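Long-range contacts in high potential iron-sulfur protein (Rhodothermus marinus, PDB 3H31), which binds a [4Fe-4S] cluster and probably carries electrons in the aerobic respiratory chain of this bacterium: residues A[2-6]-A[59-63]; A[18-22]-A[55-60]; A[21-25]-A[65-69]. All blocks are in the same frame, centred on the assembly; numbering follows the deposited sequence.

Contact 1: A[2-6]-A[59-63]; sequences ELTCT and PIHPN
The imidazole of H61 and the half-cystine C5 carry the meeting of the N-terminal 2-6 segment with residues 59-63. SG of C5 rests on the backbone and first side-chain carbon of H61, 3.7 Å from CB of H61, and lies 4.6 Å from the ring centroid in an oblique position. CB of C5 also packs 3.9 Å from CB of P59, while CG of the proline ring leans on the C5 carbonyl. L3 slides past the imidazole in the opposite sense, CB of L3 4.0 Å from NE2 of H61 with CG and CD2 alongside, and its carbonyl oxygen comes up at the ring edge. There NE2 of H61 donates a weak hydrogen bond to O of L3, 3.1 Å long but bent to 120° at the hydrogen.

What fixes the ring lies one step further out. CG of H61 stands anti to the backbone N (chi1 -162°), which carries the imidazole out to the L3 carbonyl, and N of N63 donates to ND1 of H61 at 2.9 Å, almost exactly in the ring plane. Cut back to an alanine here, the side chain would probably leave O of L3 without its weak donor, N of N63 without its acceptor, and a gap beside L3 and the disulfide sulfur. Further out, the disulfide joins C5 to C50, N of C5 is hydrogen-bonded to D26 and O of C5 to R19, and the backbone N of H61 is taken by Y24 OH.

The contact lays the N-terminal segment on the loop after strand 52-53, whose I60 side chain lies near the cluster cysteines C35 and C53. ND1 as acceptor and NE2 as donor are consistent with a neutral imidazole protonated at NE2. The arm is thus held by a covalent bridge, the main-chain hydrogen bonds of C5, apolar contacts and a weak, bent hydrogen bond.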
loop_
_atom_site.group_PDB
_atom_site.type_symbol
_atom_site.label_atom_id
_atom_site.label_comp_id
_atom_site.label_asym_id
_atom_site.label_seq_id
_atom_site.Cartn_x
_atom_site.Cartn_y
_atom_site.Cartn_z
ATOM N N GLU A 2 13.311 -9.530 1.092
ATOM C CA GLU A 2 12.086 -9.155 1.801
ATOM C C GLU A 2 11.042 -8.977 0.676
ATOM O O GLU A 2 11.219 -8.855 -0.527
ATOM C CB GLU A 2 12.202 -8.019 2.771
ATOM C CG GLU A 2 12.816 -8.496 4.093
ATOM C CD GLU A 2 14.270 -8.177 4.306
ATOM O OE1 GLU A 2 14.479 -7.275 5.146
ATOM O OE2 GLU A 2 15.196 -8.766 3.727
ATOM N N LEU A 3 9.845 -9.241 1.150
ATOM C CA LEU A 3 8.583 -8.921 0.518
ATOM C C LEU A 3 8.637 -7.541 -0.108
ATOM O O LEU A 3 8.924 -6.543 0.592
ATOM C CB LEU A 3 7.456 -8.992 1.534
ATOM C CG LEU A 3 6.067 -8.666 0.977
ATOM C CD1 LEU A 3 5.712 -9.724 -0.054
ATOM C CD2 LEU A 3 5.027 -8.581 2.053
ATOM N N THR A 4 8.323 -7.447 -1.372
ATOM C CA THR A 4 8.182 -6.201 -2.112
ATOM C C THR A 4 6.803 -6.212 -2.781
ATOM O O THR A 4 6.304 -7.241 -3.185
ATOM C CB THR A 4 9.278 -5.914 -3.151
ATOM O OG1 THR A 4 9.272 -6.968 -4.084
ATOM C CG2 THR A 4 10.684 -5.818 -2.522
ATOM N N CYS A 5 6.244 -5.007 -2.918
ATOM C CA CYS A 5 4.876 -4.814 -3.389
ATOM C C CYS A 5 4.775 -3.712 -4.423
ATOM O O CYS A 5 3.821 -2.961 -4.486
ATOM C CB CYS A 5 3.899 -4.541 -2.226
ATOM S SG CYS A 5 3.977 -5.873 -0.976
ATOM N N THR A 6 5.773 -3.704 -5.308
ATOM C CA THR A 6 5.882 -2.669 -6.332
ATOM C C THR A 6 5.601 -3.193 -7.727
ATOM O O THR A 6 5.753 -2.439 -8.698
ATOM C CB THR A 6 7.300 -2.044 -6.252
ATOM O OG1 THR A 6 8.220 -3.107 -6.235
ATOM C CG2 THR A 6 7.465 -1.155 -5.028
ATOM N N PRO A 59 -0.700 -4.557 -5.431
ATOM C CA PRO A 59 -0.118 -5.056 -4.187
ATOM C C PRO A 59 0.266 -3.910 -3.293
ATOM O O PRO A 59 0.747 -2.857 -3.761
ATOM C CB PRO A 59 1.099 -5.858 -4.667
ATOM C CG PRO A 59 1.494 -5.198 -5.931
ATOM C CD PRO A 59 0.241 -4.794 -6.583
ATOM N N ILE A 60 0.128 -4.098 -2.005
ATOM C CA ILE A 60 0.347 -3.067 -1.013
ATOM C C ILE A 60 1.095 -3.658 0.154
ATOM O O ILE A 60 0.708 -4.703 0.722
ATOM C CB ILE A 60 -0.963 -2.449 -0.497
ATOM C CG1 ILE A 60 -1.833 -1.903 -1.653
ATOM C CG2 ILE A 60 -0.739 -1.393 0.581
ATOM C CD1 ILE A 60 -1.325 -0.609 -2.258
ATOM N N HIS A 61 2.249 -3.049 0.558
ATOM C CA HIS A 61 3.061 -3.565 1.646
ATOM C C HIS A 61 2.563 -3.042 2.977
ATOM O O HIS A 61 2.289 -1.825 3.097
ATOM C CB HIS A 61 4.486 -3.094 1.416
ATOM C CG HIS A 61 5.505 -3.868 2.188
ATOM N ND1 HIS A 61 5.624 -3.810 3.574
ATOM C CD2 HIS A 61 6.413 -4.770 1.694
ATOM C CE1 HIS A 61 6.572 -4.658 3.895
ATOM N NE2 HIS A 61 7.077 -5.241 2.782
ATOM N N PRO A 62 2.480 -3.831 4.021
ATOM C CA PRO A 62 2.026 -3.330 5.309
ATOM C C PRO A 62 2.928 -2.217 5.874
ATOM O O PRO A 62 2.467 -1.443 6.701
ATOM C CB PRO A 62 2.041 -4.556 6.234
ATOM C CG PRO A 62 2.990 -5.525 5.535
ATOM C CD PRO A 62 2.773 -5.298 4.075
ATOM N N ASN A 63 4.200 -2.192 5.466
ATOM C CA ASN A 63 5.104 -1.128 5.905
ATOM C C ASN A 63 5.065 0.120 5.006
ATOM O O ASN A 63 5.880 1.026 5.216
ATOM C CB ASN A 63 6.524 -1.665 6.012
ATOM C CG ASN A 63 6.662 -2.732 7.097
ATOM O OD1 ASN A 63 5.796 -2.896 7.942
ATOM N ND2 ASN A 63 7.784 -3.445 7.071
#

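Contact 2: A[18-22]-A[55-60]; sequences MRESL and LIKGPI
R19 reaches from the last turns of helix 13-21 into the bend of residues 57-59 and binds the carbonyls of K57 and P59. NH1 of R19 donates to O of K57 at 2.9 Å, nearly straight at 167°, with the donor in the carbonyl plane on a lone pair. Its second bond goes to O of P59 at 2.8 Å, this time with the donor tilted 33° from the plane of that carbonyl. Both oxygens lie at the edge of the guanidinium, close to its plane, so the two bonds fix its rotation. NH2 adds a weak bond to O of P59 and finds another acceptor in O of C5. The cationic group is therefore met largely by main-chain oxygens, and Y24 adds a cation-pi contact. The bend at chi3 (59°) turns the guanidinium toward these carbonyls, while the R19 and I56 side chains cross at about a right angle, CG of R19 against CD1 of I56.

Apolar contacts occupy the other end. CG2 of I56 touches both CD1 of L22, at 3.7 Å, and SD of M18; the same CD1 of L22 meets CD2 of L55 at 3.9 Å, the two side chains crossing steeply. CG1 of I56 lies between the backbone N and the carbonyl carbon, leaving CG2 to face the helix. G58 has backbone angles that call for glycine, and a CB there would also run into NH1 of R19.

I56 belongs to the cluster pocket, so the contact joins the helix to the chain that lines it. A largely irregular chain, with a short helix laid against loops around a buried [4Fe-4S] cubane, characterises the HiPIP domain that this fragment of the longer protein carries.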
loop_
_atom_site.group_PDB
_atom_site.type_symbol
_atom_site.label_atom_id
_atom_site.label_comp_id
_atom_site.label_asym_id
_atom_site.label_seq_id
_atom_site.Cartn_x
_atom_site.Cartn_y
_atom_site.Cartn_z
ATOM N N MET A 18 -2.854 6.687 -10.355
ATOM C CA MET A 18 -3.391 7.015 -9.026
ATOM C C MET A 18 -2.430 6.663 -7.946
ATOM O O MET A 18 -2.223 7.497 -7.041
ATOM C CB MET A 18 -4.748 6.338 -8.747
ATOM C CG MET A 18 -5.354 6.834 -7.411
ATOM S SD MET A 18 -6.866 6.209 -6.839
ATOM C CE MET A 18 -7.976 6.978 -7.965
ATOM N N ARG A 19 -1.848 5.483 -8.023
ATOM C CA ARG A 19 -0.866 5.050 -7.038
ATOM C C ARG A 19 0.272 6.067 -6.961
ATOM O O ARG A 19 0.687 6.458 -5.861
ATOM C CB ARG A 19 -0.125 3.684 -7.238
ATOM C CG ARG A 19 -0.996 2.472 -7.164
ATOM C CD ARG A 19 -0.321 1.213 -7.627
ATOM N NE ARG A 19 0.895 0.795 -6.923
ATOM C CZ ARG A 19 1.028 -0.295 -6.123
ATOM N NH1 ARG A 19 0.012 -1.086 -5.819
ATOM N NH2 ARG A 19 2.218 -0.569 -5.626
ATOM N N GLU A 20 0.767 6.498 -8.122
ATOM C CA GLU A 20 1.862 7.489 -8.147
ATOM C C GLU A 20 1.425 8.829 -7.613
ATOM O O GLU A 20 2.189 9.518 -6.921
ATOM C CB GLU A 20 2.352 7.628 -9.574
ATOM C CG GLU A 20 3.025 6.373 -10.057
ATOM C CD GLU A 20 3.580 6.588 -11.436
ATOM O OE1 GLU A 20 3.319 7.567 -12.159
ATOM O OE2 GLU A 20 4.314 5.650 -11.847
ATOM N N SER A 21 0.228 9.263 -7.941
ATOM C CA SER A 21 -0.348 10.520 -7.487
ATOM C C SER A 21 -0.267 10.638 -5.984
ATOM O O SER A 21 0.037 11.701 -5.409
ATOM C CB SER A 21 -1.787 10.640 -7.989
ATOM O OG SER A 21 -2.496 11.677 -7.374
ATOM N N LEU A 22 -0.630 9.550 -5.317
ATOM C CA LEU A 22 -0.645 9.446 -3.874
ATOM C C LEU A 22 0.691 9.061 -3.268
ATOM O O LEU A 22 0.809 8.852 -2.056
ATOM C CB LEU A 22 -1.782 8.514 -3.438
ATOM C CG LEU A 22 -3.175 8.983 -3.872
ATOM C CD1 LEU A 22 -4.226 7.953 -3.441
ATOM C CD2 LEU A 22 -3.513 10.384 -3.324
ATOM N N LEU A 55 -8.431 1.880 -1.595
ATOM C CA LEU A 55 -8.279 3.108 -2.358
ATOM C C LEU A 55 -7.419 2.930 -3.597
ATOM O O LEU A 55 -7.796 3.321 -4.696
ATOM C CB LEU A 55 -7.696 4.200 -1.452
ATOM C CG LEU A 55 -7.945 5.620 -1.929
ATOM C CD1 LEU A 55 -9.417 6.014 -1.744
ATOM C CD2 LEU A 55 -7.066 6.581 -1.158
ATOM N N ILE A 56 -6.246 2.366 -3.458
ATOM C CA ILE A 56 -5.473 2.183 -4.687
ATOM C C ILE A 56 -5.246 0.697 -4.901
ATOM O O ILE A 56 -5.305 -0.162 -4.020
ATOM C CB ILE A 56 -4.139 2.917 -4.583
ATOM C CG1 ILE A 56 -3.295 2.357 -3.465
ATOM C CG2 ILE A 56 -4.385 4.393 -4.386
ATOM C CD1 ILE A 56 -1.911 2.988 -3.348
ATOM N N LYS A 57 -5.146 0.393 -6.182
ATOM C CA LYS A 57 -5.142 -0.952 -6.682
ATOM C C LYS A 57 -3.717 -1.491 -6.652
ATOM O O LYS A 57 -2.745 -0.778 -6.532
ATOM C CB LYS A 57 -5.666 -0.981 -8.115
ATOM C CG LYS A 57 -7.104 -0.591 -8.216
ATOM C CD LYS A 57 -7.956 -1.729 -7.805
ATOM C CE LYS A 57 -9.451 -1.412 -7.830
ATOM N NZ LYS A 57 -10.228 -2.692 -7.720
ATOM N N GLY A 58 -3.654 -2.833 -6.766
ATOM C CA GLY A 58 -2.374 -3.542 -6.849
ATOM C C GLY A 58 -1.888 -3.989 -5.486
ATOM O O GLY A 58 -2.575 -3.870 -4.445
ATOM N N PRO A 59 -0.700 -4.557 -5.431
ATOM C CA PRO A 59 -0.118 -5.056 -4.187
ATOM C C PRO A 59 0.266 -3.910 -3.293
ATOM O O PRO A 59 0.747 -2.857 -3.761
ATOM C CB PRO A 59 1.099 -5.858 -4.667
ATOM C CG PRO A 59 1.494 -5.198 -5.931
ATOM C CD PRO A 59 0.241 -4.794 -6.583
ATOM N N ILE A 60 0.128 -4.098 -2.005
ATOM C CA ILE A 60 0.347 -3.067 -1.013
ATOM C C ILE A 60 1.095 -3.658 0.154
ATOM O O ILE A 60 0.708 -4.703 0.722
ATOM C CB ILE A 60 -0.963 -2.449 -0.497
ATOM C CG1 ILE A 60 -1.833 -1.903 -1.653
ATOM C CG2 ILE A 60 -0.739 -1.393 0.581
ATOM C CD1 ILE A 60 -1.325 -0.609 -2.258
#

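Contact 3: A[21-25]-A[65-69]. With SF4 (iron/sulfur cluster), chain B.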
loop_
_atom_site.group_PDB
_atom_site.type_symbol
_atom_site.label_atom_id
_atom_site.label_comp_id
_atom_site.label_asym_id
_atom_site.label_seq_id
_atom_site.Cartn_x
_atom_site.Cartn_y
_atom_site.Cartn_z
ATOM N N SER A 21 0.228 9.263 -7.941
ATOM C CA SER A 21 -0.348 10.520 -7.487
ATOM C C SER A 21 -0.267 10.638 -5.984
ATOM O O SER A 21 0.037 11.701 -5.409
ATOM C CB SER A 21 -1.787 10.640 -7.989
ATOM O OG SER A 21 -2.496 11.677 -7.374
ATOM N N LEU A 22 -0.630 9.550 -5.317
ATOM C CA LEU A 22 -0.645 9.446 -3.874
ATOM C C LEU A 22 0.691 9.061 -3.268
ATOM O O LEU A 22 0.809 8.852 -2.056
ATOM C CB LEU A 22 -1.782 8.514 -3.438
ATOM C CG LEU A 22 -3.175 8.983 -3.872
ATOM C CD1 LEU A 22 -4.226 7.953 -3.441
ATOM C CD2 LEU A 22 -3.513 10.384 -3.324
ATOM N N GLN A 23 1.718 8.978 -4.096
ATOM C CA GLN A 23 3.063 8.685 -3.643
ATOM C C GLN A 23 3.137 7.361 -2.892
ATOM O O GLN A 23 3.779 7.212 -1.868
ATOM C CB GLN A 23 3.681 9.843 -2.809
ATOM C CG GLN A 23 3.688 11.148 -3.590
ATOM C CD GLN A 23 4.223 12.205 -2.639
ATOM O OE1 GLN A 23 3.433 13.097 -2.268
ATOM N NE2 GLN A 23 5.495 12.131 -2.307
ATOM N N TYR A 24 2.494 6.322 -3.424
ATOM C CA TYR A 24 2.592 5.008 -2.789
ATOM C C TYR A 24 4.083 4.596 -2.720
ATOM O O TYR A 24 4.777 4.657 -3.736
ATOM C CB TYR A 24 1.711 3.921 -3.546
ATOM C CG TYR A 24 2.091 2.594 -2.864
ATOM C CD1 TYR A 24 1.562 2.280 -1.611
ATOM C CD2 TYR A 24 3.046 1.734 -3.415
ATOM C CE1 TYR A 24 1.945 1.125 -0.951
ATOM C CE2 TYR A 24 3.468 0.640 -2.719
ATOM C CZ TYR A 24 2.927 0.298 -1.526
ATOM O OH TYR A 24 3.363 -0.767 -0.822
ATOM N N THR A 25 4.463 4.086 -1.549
ATOM C CA THR A 25 5.791 3.528 -1.351
ATOM C C THR A 25 5.661 2.293 -0.496
ATOM O O THR A 25 4.826 2.222 0.410
ATOM C CB THR A 25 6.714 4.552 -0.685
ATOM O OG1 THR A 25 8.012 4.000 -0.467
ATOM C CG2 THR A 25 6.191 5.078 0.677
ATOM N N TYR A 65 3.081 3.257 2.560
ATOM C CA TYR A 65 2.381 4.497 2.843
ATOM C C TYR A 65 1.929 5.106 1.533
ATOM O O TYR A 65 2.579 4.948 0.491
ATOM C CB TYR A 65 3.349 5.471 3.557
ATOM C CG TYR A 65 2.826 6.873 3.756
ATOM C CD1 TYR A 65 2.031 7.180 4.826
ATOM C CD2 TYR A 65 3.174 7.886 2.874
ATOM C CE1 TYR A 65 1.539 8.481 5.065
ATOM C CE2 TYR A 65 2.721 9.172 3.044
ATOM C CZ TYR A 65 1.889 9.446 4.165
ATOM O OH TYR A 65 1.414 10.776 4.301
ATOM N N CYS A 66 0.844 5.876 1.609
ATOM C CA CYS A 66 0.490 6.847 0.578
ATOM C C CYS A 66 -0.069 8.078 1.314
ATOM O O CYS A 66 -0.425 8.001 2.494
ATOM C CB CYS A 66 -0.479 6.352 -0.499
ATOM S SG CYS A 66 -2.229 6.430 -0.022
ATOM N N THR A 67 -0.180 9.200 0.586
ATOM C CA THR A 67 -0.589 10.446 1.257
ATOM C C THR A 67 -2.034 10.462 1.671
ATOM O O THR A 67 -2.415 11.391 2.430
ATOM C CB THR A 67 -0.228 11.666 0.437
ATOM O OG1 THR A 67 -0.871 11.598 -0.858
ATOM C CG2 THR A 67 1.285 11.769 0.268
ATOM N N SER A 68 -2.826 9.502 1.260
ATOM C CA SER A 68 -4.211 9.403 1.722
ATOM C C SER A 68 -4.374 8.585 2.996
ATOM O O SER A 68 -5.542 8.435 3.434
ATOM C CB SER A 68 -5.158 8.803 0.717
ATOM O OG SER A 68 -5.141 9.566 -0.461
ATOM N N TRP A 69 -3.299 8.164 3.628
ATOM C CA TRP A 69 -3.319 7.420 4.903
ATOM C C TRP A 69 -4.414 7.973 5.823
ATOM O O TRP A 69 -4.468 9.171 6.068
ATOM C CB TRP A 69 -1.939 7.530 5.543
ATOM C CG TRP A 69 -1.793 6.811 6.814
ATOM C CD1 TRP A 69 -1.432 5.531 7.004
ATOM C CD2 TRP A 69 -1.986 7.329 8.143
ATOM N NE1 TRP A 69 -1.412 5.189 8.307
ATOM C CE2 TRP A 69 -1.725 6.291 9.074
ATOM C CE3 TRP A 69 -2.341 8.595 8.633
ATOM C CZ2 TRP A 69 -1.820 6.492 10.420
ATOM C CZ3 TRP A 69 -2.443 8.803 10.040
ATOM C CH2 TRP A 69 -2.169 7.703 10.884
HETATM FE FE1 SF4 B . -3.931 2.378 1.077
HETATM FE FE2 SF4 B . -1.563 2.344 2.433
HETATM FE FE3 SF4 B . -2.515 4.648 1.354
HETATM FE FE4 SF4 B . -3.811 3.573 3.479
HETATM S S1 SF4 B . -1.653 4.427 3.448
HETATM S S2 SF4 B . -4.778 4.449 1.676
HETATM S S3 SF4 B . -3.543 1.313 3.018
HETATM S S4 SF4 B . -1.808 2.738 0.247
HETATM O O HOH W 1 0.591 12.768 -2.885
#
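L22 and C66 meet where the chain leaving helix 13-21 runs antiparallel to residues 65-68, and here the packing is closest. O of L22 accepts the backbone N of T67 at 2.8 Å and lies 3.2 Å from CB of C66, while the CB atoms of L22 and C66 pack against each other. OG of S68 touches the methyls of L22, 3.4 Å from CD2. Further along, T25 and Y65 form a single antiparallel hydrogen-bonded bridge, N of T25 to O of Y65 at 2.9 Å and N of Y65 to O of T25. O of Y65 also receives a CA-H...O contact from CA of Y24. Inward, SG of C66 binds FE3 of the cluster at 2.3 Å; a chi1 of 83° sets that sulfur between the backbone N and carbonyl carbon. C35, C38 and C53 supply the other cysteine ligands. N of S68 gives SG of C66 a weak hydrogen bond, which probably draws some negative charge from the thiolate. The Y24 ring turns its edge to S4 of the cubane, and the indole of W69 likewise has S1 at its edge, in plane.

Toward the surface the contact thins. The extended side chain of Q23 crosses T67 with OE1 its closest atom, 3.6 Å from CG2 of T67, and a water fills in between: it donates to O of S21 and to OE1 of Q23 and accepts from OG1 of T67.

Q23, with positive phi, ends helix 13-21 in a Schellman motif, and a type I turn from C66 to W69 closes the other side. The segments thus run from that helix's C-terminal end along the cluster. Beyond it, Y24 OH hydrogen-bonds to D26, and W69 NE1 reaches T34 and N37 in the loop before strand 41-42.

Contacts 2 and 3 start from the same stretch at the end of helix 13-21 and lie with centres 7 Å apart, whereas contact 1 is 12 and 13 Å from them and sits across the chain's centre from contact 3. Along the chain the segments come in the order 2-6, 18-22, 21-25, 55-60, 59-63 and 65-69, so three early pieces pair with three late ones, and contacts 1 and 2 share P59 and I60. Strands 41-42 and 52-53 fall between the two groups. R19 and Y24 tie the contacts together through C5 and H61, tethering both chain regions around the cluster in this single small domain.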